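Local atomic coordinates of 3-chlorocatechol 1,2-dioxygenase (Rhodococcus opacus, PDB entry 2BOY), a protein that probably cleaves 3-chlorocatechol and related catechols between their two hydroxyl-bearing carbons, using a bound ferric iron to insert dioxygen. Residues Glu132-Asn137 against Leu144-Ile149. Sequence-based numbering, arbitrary orientation.
With FE (Fe (III) ion), chain I; BHO (benzhydroxamic acid), chain J.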
# COMPACT_ATOMS: atom_id res chain seq x y z
N GLU A 132 -2.97 16.66 21.13
CA GLU A 132 -2.91 17.30 19.81
C GLU A 132 -1.52 17.88 19.54
O GLU A 132 -0.90 18.43 20.43
CB GLU A 132 -3.89 18.47 19.72
CG GLU A 132 -5.38 18.10 19.95
CD GLU A 132 -5.91 17.18 18.86
OE1 GLU A 132 -5.71 17.49 17.68
OE2 GLU A 132 -6.51 16.13 19.19
N TYR A 133 -1.08 17.80 18.29
CA TYR A 133 0.16 18.43 17.87
C TYR A 133 -0.06 19.72 17.11
O TYR A 133 -0.97 19.80 16.30
CB TYR A 133 0.89 17.49 16.93
CG TYR A 133 1.62 16.33 17.62
CD1 TYR A 133 0.98 15.10 17.79
CD2 TYR A 133 2.93 16.48 18.08
CE1 TYR A 133 1.66 14.02 18.39
CE2 TYR A 133 3.63 15.37 18.67
CZ TYR A 133 2.98 14.17 18.80
OH TYR A 133 3.62 13.12 19.39
N SER A 134 0.80 20.71 17.32
CA SER A 134 0.81 21.89 16.48
C SER A 134 1.13 21.52 15.01
O SER A 134 1.75 20.45 14.73
CB SER A 134 1.73 23.02 17.03
OG SER A 134 3.11 22.65 16.99
N PHE A 135 0.63 22.35 14.10
CA PHE A 135 0.60 22.14 12.62
C PHE A 135 -0.31 21.03 12.17
O PHE A 135 -1.19 21.23 11.31
CB PHE A 135 2.02 21.94 11.98
CG PHE A 135 2.96 23.07 12.24
CD1 PHE A 135 2.96 24.19 11.42
CD2 PHE A 135 3.87 23.03 13.31
CE1 PHE A 135 3.82 25.27 11.65
CE2 PHE A 135 4.74 24.08 13.54
CZ PHE A 135 4.71 25.23 12.71
N ILE A 136 -0.11 19.84 12.75
CA ILE A 136 -0.95 18.71 12.51
C ILE A 136 -2.43 19.06 12.74
O ILE A 136 -3.29 18.82 11.87
CB ILE A 136 -0.52 17.53 13.37
CG1 ILE A 136 1.01 17.30 13.30
CG2 ILE A 136 -1.31 16.27 12.93
CD1 ILE A 136 1.58 17.37 11.89
N ASN A 137 -2.69 19.63 13.91
CA ASN A 137 -3.96 20.31 14.21
C ASN A 137 -3.72 21.81 14.00
O ASN A 137 -3.12 22.48 14.86
CB ASN A 137 -4.34 20.07 15.66
CG ASN A 137 -5.67 20.74 16.05
OD1 ASN A 137 -6.36 20.29 16.97
ND2 ASN A 137 -6.03 21.79 15.34
N LEU A 144 3.49 25.34 18.89
CA LEU A 144 3.15 25.00 20.27
C LEU A 144 3.88 23.67 20.55
O LEU A 144 3.80 22.76 19.71
CB LEU A 144 1.67 24.76 20.44
CG LEU A 144 1.17 24.82 21.88
CD1 LEU A 144 1.16 26.35 22.28
CD2 LEU A 144 -0.17 24.19 21.97
N PHE A 145 4.53 23.55 21.71
CA PHE A 145 5.14 22.29 22.15
C PHE A 145 6.17 21.74 21.14
O PHE A 145 6.33 20.54 21.01
CB PHE A 145 4.09 21.21 22.48
CG PHE A 145 3.42 21.44 23.81
CD1 PHE A 145 2.06 21.79 23.86
CD2 PHE A 145 4.18 21.43 24.97
CE1 PHE A 145 1.47 22.05 25.11
CE2 PHE A 145 3.60 21.67 26.22
CZ PHE A 145 2.23 21.99 26.28
N ARG A 146 6.90 22.67 20.53
CA ARG A 146 8.04 22.35 19.66
C ARG A 146 9.15 23.34 19.98
O ARG A 146 8.93 24.57 19.95
CB ARG A 146 7.62 22.50 18.19
CG ARG A 146 6.51 21.54 17.76
CD ARG A 146 6.03 21.70 16.30
NE ARG A 146 4.95 20.78 15.95
CZ ARG A 146 5.11 19.52 15.52
NH1 ARG A 146 6.34 18.96 15.40
NH2 ARG A 146 4.02 18.81 15.21
N GLY A 147 10.37 22.84 20.25
CA GLY A 147 11.46 23.75 20.58
C GLY A 147 12.84 23.14 20.40
O GLY A 147 13.00 21.91 20.45
N LYS A 148 13.82 24.02 20.26
CA LYS A 148 15.22 23.61 20.18
C LYS A 148 15.97 24.14 21.40
O LYS A 148 15.82 25.31 21.76
CB LYS A 148 15.87 24.17 18.93
CG LYS A 148 15.27 23.58 17.66
CD LYS A 148 15.82 24.28 16.47
CE LYS A 148 15.45 23.57 15.19
NZ LYS A 148 16.18 24.26 14.13
N ILE A 149 16.79 23.29 21.99
CA ILE A 149 17.65 23.66 23.11
C ILE A 149 19.06 23.12 22.87
O ILE A 149 19.30 22.35 21.90
CB ILE A 149 17.09 23.06 24.38
CG1 ILE A 149 16.83 21.58 24.14
CG2 ILE A 149 15.75 23.73 24.74
CD1 ILE A 149 16.68 20.77 25.37
FE FE I . 4.18 11.42 18.69
C1 BHO J . 3.46 8.90 15.82
C2 BHO J . 4.11 7.66 15.34
C3 BHO J . 3.43 6.88 14.40
C4 BHO J . 2.15 7.27 13.97
C5 BHO J . 1.56 8.43 14.44
C6 BHO J . 2.20 9.24 15.38
C BHO J . 4.20 9.73 16.83
O1 BHO J . 4.96 9.17 17.54
N BHO J . 4.04 11.02 17.03
O2 BHO J . 4.03 11.88 16.13
O HOH W 1 3.11 20.03 19.12
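Arg146 reaches from the start of a strand of the intradiol dioxygenase beta core into the loop carrying the iron ligand Tyr133, and takes hold of Ser134 side-on. NH2 donates to the carbonyl O of Ser134 at 2.8 Å, tilted 25° from the carbonyl plane, while NE gives its N-H to Ser134 OG, which lies almost in the guanidinium plane. An extended chain from CG to NE (chi2 178°, chi3 -179°) carries the group there. Phe135 brings CD2 to within 3.6 Å of Arg146 NE, and Tyr133 CB and Ile136 CG1 both approach NH2 from one side. Ser134 OG also donates to Leu144 O, in the carbonyl plane and on a lone pair, so the hydroxyl links arginine to backbone. With an alanine in place of Arg146, Ser134 OG would probably lose its donor and O be left with the weak Ile136 N bond, freeing the loop behind Tyr133 to shift. Farther out, Arg146 NH1 bonds to Tyr78 O, tying in another residue of the benzhydroxamic acid pocket. Tyr133 OH binds the iron at 1.9 Å, alongside His191 and His193. Behind Ser134, a water accepts from its backbone N at 3.0 Å and donates to Leu144 O at 2.9 Å.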